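Local coordinates for HpcH/HpaI aldolase/citrate lyase family protein (Burkholderia cenocepacia, PDB 4MF4) that belongs to the HpcH/HpaI aldolase/citrate lyase family and folds as a TIM barrel, six copies of which make up the assembly, at residues G35-A40 with V65-R70; P86-W91 with L104-I109; G170-E175 with M212-A217. One frame throughout, in Å; residues are numbered along the deposited sequence.

Contact 1: G35-A40 with V65-R70; sequences GSDSAA and VASQLR
Gln68 and Asp37 bring together two neighbouring outer helices of the TIM barrel, 62-73 and 37-43, with CA atoms 5.1 Å apart and no direct hydrogen bond between the segments. Followed outward, Gln68 leaves its helix with CG anti to its own carbonyl carbon (chi1 -77°), which puts CG 3.6 Å from Asp37 OD1 and 4.1 Å from Ala40 CB. The chain then runs on extended: Gln68 CD lies beside Gly35 C, and the amide ends at this loop residue, with Gln68 NE2 3.8 Å from Gly35 CA and OE1 near the same carbon. Here water replaces direct pairing: one molecule accepts from Gly35 N and lies within hydrogen-bonding distance of Gln68 OE1, and a second reaches both OE1 and Ser36 O. The amide nitrogen has its own partner in Asn60 OD1, which probably helps fix the rotation of the group. Asp37 lays its carboxylate against Ser67, OD1 lying 3.4 Å from Ser67 CB. Helix 37-43 starts from Ser36, whose OG caps Ala39 N at 3.0 Å. A further water donates to both Gly35 O and Asp37 OD1, at 2.9 Å from Asp37 OD1, and accepts only weakly from Gln68 NE2.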
loop_
_atom_site.group_PDB
_atom_site.type_symbol
_atom_site.label_atom_id
_atom_site.label_comp_id
_atom_site.label_asym_id
_atom_site.label_seq_id
_atom_site.Cartn_x
_atom_site.Cartn_y
_atom_site.Cartn_z
ATOM N N GLY A 35 -0.641 -7.510 11.911
ATOM C CA GLY A 35 -0.203 -7.192 10.550
ATOM C C GLY A 35 0.540 -5.881 10.383
ATOM O O GLY A 35 0.536 -5.281 9.300
ATOM N N SER A 36 1.208 -5.457 11.448
ATOM C CA SER A 36 1.763 -4.114 11.575
ATOM C C SER A 36 3.279 -4.180 11.641
ATOM O O SER A 36 3.814 -4.871 12.503
ATOM C CB SER A 36 1.234 -3.495 12.910
ATOM O OG SER A 36 1.946 -2.289 13.242
ATOM N N ASP A 37 3.969 -3.456 10.766
ATOM C CA ASP A 37 5.464 -3.407 10.802
ATOM C C ASP A 37 5.979 -2.760 12.097
ATOM O O ASP A 37 6.908 -3.234 12.727
ATOM C CB ASP A 37 6.048 -2.638 9.599
ATOM C CG ASP A 37 5.771 -3.297 8.274
ATOM O OD1 ASP A 37 5.401 -4.500 8.218
ATOM O OD2 ASP A 37 5.945 -2.584 7.265
ATOM N N SER A 38 5.342 -1.665 12.494
ATOM C CA SER A 38 5.744 -0.972 13.710
ATOM C C SER A 38 5.531 -1.860 14.934
ATOM O O SER A 38 6.380 -1.902 15.807
ATOM C CB SER A 38 5.000 0.368 13.833
ATOM O OG SER A 38 3.624 0.209 13.548
ATOM N N ALA A 39 4.428 -2.607 14.963
ATOM C CA ALA A 39 4.134 -3.496 16.088
ATOM C C ALA A 39 5.158 -4.610 16.155
ATOM O O ALA A 39 5.605 -4.962 17.249
ATOM C CB ALA A 39 2.739 -4.097 16.020
ATOM N N ALA A 40 5.534 -5.140 14.993
ATOM C CA ALA A 40 6.524 -6.239 14.925
ATOM C C ALA A 40 7.893 -5.746 15.394
ATOM O O ALA A 40 8.623 -6.469 16.133
ATOM C CB ALA A 40 6.634 -6.779 13.507
ATOM N N VAL A 65 4.605 -10.293 4.898
ATOM C CA VAL A 65 5.551 -11.156 5.594
ATOM C C VAL A 65 6.964 -10.592 5.494
ATOM O O VAL A 65 7.676 -10.473 6.495
ATOM C CB VAL A 65 5.508 -12.598 5.033
ATOM C CG1 VAL A 65 6.724 -13.390 5.514
ATOM C CG2 VAL A 65 4.183 -13.250 5.396
ATOM N N ALA A 66 7.369 -10.239 4.279
ATOM C CA ALA A 66 8.678 -9.639 4.063
ATOM C C ALA A 66 8.886 -8.329 4.877
ATOM O O ALA A 66 9.937 -8.116 5.424
ATOM C CB ALA A 66 8.895 -9.367 2.555
ATOM N N SER A 67 7.867 -7.478 4.918
ATOM C CA SER A 67 7.948 -6.214 5.635
ATOM C C SER A 67 8.033 -6.401 7.187
ATOM O O SER A 67 8.733 -5.635 7.878
ATOM C CB SER A 67 6.766 -5.334 5.226
ATOM O OG SER A 67 6.846 -5.021 3.830
ATOM N N GLN A 68 7.338 -7.410 7.709
ATOM C CA GLN A 68 7.441 -7.774 9.139
ATOM C C GLN A 68 8.772 -8.468 9.470
ATOM O O GLN A 68 9.381 -8.223 10.534
ATOM C CB GLN A 68 6.266 -8.577 9.617
ATOM C CG GLN A 68 5.089 -7.667 9.821
ATOM C CD GLN A 68 3.802 -8.434 9.942
ATOM O OE1 GLN A 68 3.512 -9.011 11.009
ATOM N NE2 GLN A 68 3.009 -8.428 8.873
ATOM N N LEU A 69 9.242 -9.315 8.583
ATOM C CA LEU A 69 10.608 -9.855 8.782
ATOM C C LEU A 69 11.675 -8.762 8.872
ATOM O O LEU A 69 12.576 -8.819 9.698
ATOM C CB LEU A 69 10.946 -10.901 7.715
ATOM C CG LEU A 69 10.099 -12.178 7.809
ATOM C CD1 LEU A 69 10.456 -13.061 6.597
ATOM C CD2 LEU A 69 10.266 -12.932 9.116
ATOM N N ARG A 70 11.604 -7.800 7.977
ATOM C CA ARG A 70 12.554 -6.716 7.912
ATOM C C ARG A 70 12.404 -5.935 9.162
ATOM O O ARG A 70 13.405 -5.520 9.762
ATOM C CB ARG A 70 12.283 -5.815 6.674
ATOM C CG ARG A 70 12.881 -6.303 5.386
ATOM C CD ARG A 70 12.279 -5.558 4.204
ATOM N NE ARG A 70 12.959 -6.047 3.060
ATOM C CZ ARG A 70 12.399 -6.334 1.904
ATOM N NH1 ARG A 70 11.086 -6.133 1.703
ATOM N NH2 ARG A 70 13.189 -6.822 0.966
HETATM O O HOH W 1 1.063 -9.897 11.958
HETATM O O HOH W 2 2.830 -5.590 7.277
HETATM O O HOH W 3 3.050 -7.398 13.088
#

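Contact 2: P86-W91 with L104-I109; sequences PAREPW and LMFPCI
Arg88, a charged residue, meets segment 104-109 chiefly through its aliphatic stem, and no hydrogen bond crosses between the two segments. It sits at the centre of an inverse gamma turn (phi/psi -92°/61°), and its CG stands anti to the backbone N (chi1 -153°), which brings the stem against Phe106. Arg88 CG lies 3.7 Å from Phe106 CD2 and 3.9 Å from Phe106 CE2, and the two side chains cross at about a right angle. The stem, not the guanidinium, makes this contact: Arg88 CZ stays 6.6 Å from Phe106 CD2. One atom further along, Arg88 CD comes within 4.1 Å of Ile109 CD1, again with the side chains roughly perpendicular. The chain bends at chi3, and NE finds its hydrogen-bond partner in His117 ND1 on helix 112-121.

The contact joins elements of a beta-alpha-beta unit of the TIM barrel, in which strand 80-84 leads through helix 90-98 to strand 103-106. The segments meet where the loop ahead of that helix passes the C-terminal end of strand 103-106, the end at which barrels of this class carry their active-site loops. Nearer the start of segment 86-91, Pro107 directs its ring at the backbone, with Pro107 CG 3.7 Å from Pro86 O. Next to Pro107, Cys108 has positive phi and psi, and its backbone N donates to Glu166 OE2. Trp91 of another subunit packs on Pro86 and Ala87, while Lys94 of that same subunit packs on Cys108.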
loop_
_atom_site.group_PDB
_atom_site.type_symbol
_atom_site.label_atom_id
_atom_site.label_comp_id
_atom_site.label_asym_id
_atom_site.label_seq_id
_atom_site.Cartn_x
_atom_site.Cartn_y
_atom_site.Cartn_z
ATOM N N PRO A 86 -0.548 -20.440 5.197
ATOM C CA PRO A 86 -1.987 -20.667 5.157
ATOM C C PRO A 86 -2.372 -22.130 4.924
ATOM O O PRO A 86 -3.391 -22.567 5.439
ATOM C CB PRO A 86 -2.464 -19.809 3.961
ATOM C CG PRO A 86 -1.332 -18.887 3.662
ATOM C CD PRO A 86 -0.098 -19.684 4.025
ATOM N N ALA A 87 -1.556 -22.853 4.145
ATOM C CA ALA A 87 -1.878 -24.211 3.672
ATOM C C ALA A 87 -0.590 -24.832 3.115
ATOM O O ALA A 87 0.398 -24.152 2.907
ATOM C CB ALA A 87 -2.933 -24.165 2.574
ATOM N N ARG A 88 -0.628 -26.128 2.868
ATOM C CA ARG A 88 0.552 -26.831 2.416
ATOM C C ARG A 88 0.589 -26.869 0.880
ATOM O O ARG A 88 0.513 -27.939 0.299
ATOM C CB ARG A 88 0.516 -28.233 3.004
ATOM C CG ARG A 88 1.862 -28.848 3.194
ATOM C CD ARG A 88 1.705 -30.181 3.869
ATOM N NE ARG A 88 1.018 -31.115 3.010
ATOM C CZ ARG A 88 -0.216 -31.545 3.176
ATOM N NH1 ARG A 88 -0.937 -31.204 4.240
ATOM N NH2 ARG A 88 -0.689 -32.405 2.294
ATOM N N GLU A 89 0.640 -25.696 0.242
ATOM C CA GLU A 89 0.697 -25.568 -1.203
ATOM C C GLU A 89 2.116 -25.157 -1.566
ATOM O O GLU A 89 2.647 -24.226 -0.983
ATOM C CB GLU A 89 -0.255 -24.480 -1.713
ATOM C CG GLU A 89 -1.750 -24.624 -1.353
ATOM C CD GLU A 89 -2.438 -25.814 -1.999
ATOM O OE1 GLU A 89 -1.905 -26.413 -2.966
ATOM O OE2 GLU A 89 -3.535 -26.172 -1.517
ATOM N N PRO A 90 2.723 -25.828 -2.547
ATOM C CA PRO A 90 4.082 -25.477 -2.937
ATOM C C PRO A 90 4.324 -23.950 -3.111
ATOM O O PRO A 90 5.314 -23.395 -2.593
ATOM C CB PRO A 90 4.278 -26.222 -4.271
ATOM C CG PRO A 90 3.322 -27.377 -4.242
ATOM C CD PRO A 90 2.189 -26.989 -3.304
ATOM N N TRP A 91 3.423 -23.263 -3.817
ATOM C CA TRP A 91 3.659 -21.840 -4.111
ATOM C C TRP A 91 3.675 -20.942 -2.873
ATOM O O TRP A 91 4.466 -19.997 -2.792
ATOM C CB TRP A 91 2.677 -21.326 -5.182
ATOM C CG TRP A 91 1.322 -20.880 -4.711
ATOM C CD1 TRP A 91 0.207 -21.662 -4.582
ATOM C CD2 TRP A 91 0.885 -19.534 -4.426
ATOM N NE1 TRP A 91 -0.887 -20.897 -4.176
ATOM C CE2 TRP A 91 -0.492 -19.595 -4.063
ATOM C CE3 TRP A 91 1.512 -18.298 -4.422
ATOM C CZ2 TRP A 91 -1.237 -18.459 -3.773
ATOM C CZ3 TRP A 91 0.777 -17.172 -4.101
ATOM C CH2 TRP A 91 -0.578 -17.262 -3.770
ATOM N N LEU A 104 9.110 -22.570 9.678
ATOM C CA LEU A 104 7.757 -22.569 9.151
ATOM C C LEU A 104 6.862 -23.449 9.992
ATOM O O LEU A 104 7.291 -24.552 10.433
ATOM C CB LEU A 104 7.767 -23.124 7.749
ATOM C CG LEU A 104 8.390 -22.302 6.653
ATOM C CD1 LEU A 104 8.027 -22.927 5.305
ATOM C CD2 LEU A 104 7.965 -20.857 6.753
ATOM N N MET A 105 5.644 -22.971 10.238
ATOM C CA MET A 105 4.626 -23.765 10.887
ATOM C C MET A 105 3.558 -24.146 9.850
ATOM O O MET A 105 3.028 -23.284 9.145
ATOM C CB MET A 105 3.968 -23.010 12.047
ATOM C CG MET A 105 2.992 -23.899 12.820
ATOM S SD MET A 105 2.190 -23.083 14.199
ATOM C CE MET A 105 3.569 -22.367 15.063
ATOM N N PHE A 106 3.238 -25.440 9.774
ATOM C CA PHE A 106 2.183 -25.953 8.878
ATOM C C PHE A 106 0.918 -26.325 9.679
ATOM O O PHE A 106 0.974 -27.126 10.647
ATOM C CB PHE A 106 2.708 -27.189 8.148
ATOM C CG PHE A 106 3.767 -26.891 7.166
ATOM C CD1 PHE A 106 5.083 -26.734 7.569
ATOM C CD2 PHE A 106 3.441 -26.713 5.828
ATOM C CE1 PHE A 106 6.079 -26.470 6.641
ATOM C CE2 PHE A 106 4.417 -26.433 4.906
ATOM C CZ PHE A 106 5.751 -26.305 5.321
ATOM N N PRO A 107 -0.222 -25.747 9.302
ATOM C CA PRO A 107 -1.474 -26.035 9.967
ATOM C C PRO A 107 -1.988 -27.404 9.572
ATOM O O PRO A 107 -1.551 -27.969 8.586
ATOM C CB PRO A 107 -2.427 -24.961 9.437
ATOM C CG PRO A 107 -1.860 -24.464 8.189
ATOM C CD PRO A 107 -0.369 -24.777 8.197
ATOM N N CYS A 108 -2.957 -27.912 10.302
ATOM C CA CYS A 108 -3.694 -29.067 9.787
ATOM C C CYS A 108 -2.817 -30.240 9.317
ATOM O O CYS A 108 -3.005 -30.720 8.197
ATOM C CB CYS A 108 -4.511 -28.658 8.531
ATOM S SG CYS A 108 -5.599 -27.216 8.605
ATOM N N ILE A 109 -1.882 -30.717 10.127
ATOM C CA ILE A 109 -1.079 -31.876 9.702
ATOM C C ILE A 109 -1.709 -33.097 10.388
ATOM O O ILE A 109 -1.716 -33.164 11.618
ATOM C CB ILE A 109 0.404 -31.740 10.113
ATOM C CG1 ILE A 109 1.094 -30.593 9.358
ATOM C CG2 ILE A 109 1.151 -33.051 9.924
ATOM C CD1 ILE A 109 1.286 -30.799 7.875
#

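Contact 3: G170-E175 with M212-A217; sequences GVDEVE and MARVLA
Glu175 OE2 is gripped by Arg214 NE at 2.9 Å (N-H...O angle 155°) and by a water that also donates to Arg214 O. Its partner oxygen, Glu175 OE1, takes Arg214 NH2, also at 2.9 Å and nearly straight at 173°. This is a side-on, two-nitrogen salt bridge: both carboxylate oxygens use their syn lone pairs, and the two planes stand 28° apart. Glu175 OE1 lies in the guanidinium plane, whereas Glu175 OE2 sits somewhat out of it. Arg214 reaches this far because its chain is extended from CG to NE. Asp172 OD1 adds a looser salt bridge to Arg214 NH1 at 3.5 Å, with its carboxylate plane steeply inclined to the guanidinium. Over the centre of one guanidinium face lies Val171 O, 3.3 Å from Arg214 CZ, a position that supplies no hydrogen bond. Beside the charged groups Val215 packs on two valines, its CG1 4.2 Å from Val174 CG2 and its CG2 touching Val171. With Arg214 as a knob in the hole formed by Val171, Asp172, Val174 and Glu175, helix 206-222 docks on helices 168-172 and 174-178 in the outer helical layer of a TIM barrel.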
loop_
_atom_site.group_PDB
_atom_site.type_symbol
_atom_site.label_atom_id
_atom_site.label_comp_id
_atom_site.label_asym_id
_atom_site.label_seq_id
_atom_site.Cartn_x
_atom_site.Cartn_y
_atom_site.Cartn_z
ATOM N N GLY A 170 -5.060 -36.787 13.441
ATOM C CA GLY A 170 -3.671 -36.367 13.701
ATOM C C GLY A 170 -3.184 -36.889 15.035
ATOM O O GLY A 170 -2.048 -37.328 15.159
ATOM N N VAL A 171 -4.055 -36.837 16.043
ATOM C CA VAL A 171 -3.692 -37.371 17.345
ATOM C C VAL A 171 -3.437 -38.886 17.264
ATOM O O VAL A 171 -2.451 -39.366 17.829
ATOM C CB VAL A 171 -4.706 -37.026 18.453
ATOM C CG1 VAL A 171 -4.250 -37.648 19.762
ATOM C CG2 VAL A 171 -4.812 -35.503 18.642
ATOM N N ASP A 172 -4.255 -39.617 16.509
ATOM C CA ASP A 172 -4.052 -41.069 16.367
ATOM C C ASP A 172 -2.730 -41.386 15.654
ATOM O O ASP A 172 -2.123 -42.422 15.905
ATOM C CB ASP A 172 -5.208 -41.717 15.605
ATOM C CG ASP A 172 -6.521 -41.654 16.366
ATOM O OD1 ASP A 172 -6.571 -42.060 17.553
ATOM O OD2 ASP A 172 -7.515 -41.204 15.769
ATOM N N GLU A 173 -2.282 -40.465 14.799
ATOM C CA GLU A 173 -1.128 -40.650 13.961
ATOM C C GLU A 173 0.115 -39.988 14.544
ATOM O O GLU A 173 1.158 -40.001 13.917
ATOM C CB GLU A 173 -1.440 -40.048 12.550
ATOM C CG GLU A 173 -2.408 -40.859 11.684
ATOM C CD GLU A 173 -1.736 -42.104 11.100
ATOM O OE1 GLU A 173 -2.013 -42.477 9.952
ATOM O OE2 GLU A 173 -0.873 -42.681 11.762
ATOM N N VAL A 174 0.028 -39.452 15.763
ATOM C CA VAL A 174 1.035 -38.520 16.258
ATOM C C VAL A 174 2.408 -39.132 16.526
ATOM O O VAL A 174 3.422 -38.473 16.346
ATOM C CB VAL A 174 0.574 -37.739 17.486
ATOM C CG1 VAL A 174 0.508 -38.633 18.715
ATOM C CG2 VAL A 174 1.544 -36.573 17.751
ATOM N N GLU A 175 2.462 -40.396 16.925
ATOM C CA GLU A 175 3.755 -41.023 17.134
ATOM C C GLU A 175 4.481 -41.169 15.770
ATOM O O GLU A 175 5.662 -40.910 15.670
ATOM C CB GLU A 175 3.617 -42.363 17.893
ATOM C CG GLU A 175 3.002 -42.192 19.307
ATOM C CD GLU A 175 1.465 -42.129 19.346
ATOM O OE1 GLU A 175 0.793 -42.339 18.294
ATOM O OE2 GLU A 175 0.891 -41.867 20.449
ATOM N N MET A 212 -4.369 -33.845 24.132
ATOM C CA MET A 212 -3.196 -33.005 24.252
ATOM C C MET A 212 -2.052 -33.755 24.954
ATOM O O MET A 212 -0.916 -33.703 24.499
ATOM C CB MET A 212 -3.535 -31.708 24.976
ATOM C CG MET A 212 -4.567 -30.829 24.265
ATOM S SD MET A 212 -5.157 -29.489 25.321
ATOM C CE MET A 212 -3.652 -28.627 25.616
ATOM N N ALA A 213 -2.366 -34.438 26.065
ATOM C CA ALA A 213 -1.404 -35.229 26.830
ATOM C C ALA A 213 -0.726 -36.245 25.909
ATOM O O ALA A 213 0.498 -36.413 25.975
ATOM C CB ALA A 213 -2.105 -35.920 28.022
ATOM N N ARG A 214 -1.501 -36.896 25.025
ATOM C CA ARG A 214 -0.926 -37.834 24.068
ATOM C C ARG A 214 0.103 -37.204 23.154
ATOM O O ARG A 214 1.156 -37.788 22.904
ATOM C CB ARG A 214 -1.998 -38.569 23.232
ATOM C CG ARG A 214 -1.397 -39.656 22.350
ATOM C CD ARG A 214 -2.457 -40.483 21.645
ATOM N NE ARG A 214 -1.910 -41.261 20.528
ATOM C CZ ARG A 214 -2.645 -42.016 19.720
ATOM N NH1 ARG A 214 -3.961 -42.107 19.879
ATOM N NH2 ARG A 214 -2.061 -42.695 18.760
ATOM N N VAL A 215 -0.183 -36.003 22.661
ATOM C CA VAL A 215 0.723 -35.344 21.734
ATOM C C VAL A 215 2.037 -34.989 22.449
ATOM O O VAL A 215 3.148 -35.233 21.954
ATOM C CB VAL A 215 0.054 -34.050 21.153
ATOM C CG1 VAL A 215 1.049 -33.272 20.327
ATOM C CG2 VAL A 215 -1.152 -34.404 20.298
ATOM N N LEU A 216 1.912 -34.371 23.615
ATOM C CA LEU A 216 3.099 -34.073 24.448
ATOM C C LEU A 216 3.954 -35.319 24.733
ATOM O O LEU A 216 5.199 -35.282 24.641
ATOM C CB LEU A 216 2.651 -33.421 25.763
ATOM C CG LEU A 216 3.720 -33.147 26.836
ATOM C CD1 LEU A 216 4.731 -32.161 26.261
ATOM C CD2 LEU A 216 3.109 -32.588 28.111
ATOM N N ALA A 217 3.291 -36.418 25.100
ATOM C CA ALA A 217 3.986 -37.660 25.451
ATOM C C ALA A 217 4.659 -38.226 24.239
ATOM O O ALA A 217 5.786 -38.739 24.307
ATOM C CB ALA A 217 3.013 -38.668 26.042
HETATM O O HOH W 4 1.785 -40.509 22.923
#

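Overall arrangement
All three contacts belong to one closed eight-stranded barrel but sample different layers of it. Contacts 1 and 3 each join helices of the outer layer, on opposite sides of the chain's centre with their own centres 33 Å apart; contact 2 lies deeper, its centre about 11 Å from that of the chain, and pairs a loop with a strand end. Each mixes buried and more accessible residues. Their chemistry differs accordingly: waters mediate the polar links of contact 1, mostly apolar stem and ring atoms make contact 2, and a salt-bridge network over valines makes contact 3. Contacts 1 and 2 both touch a common neighbouring subunit, whereas no other chain of the assembly touches contact 3.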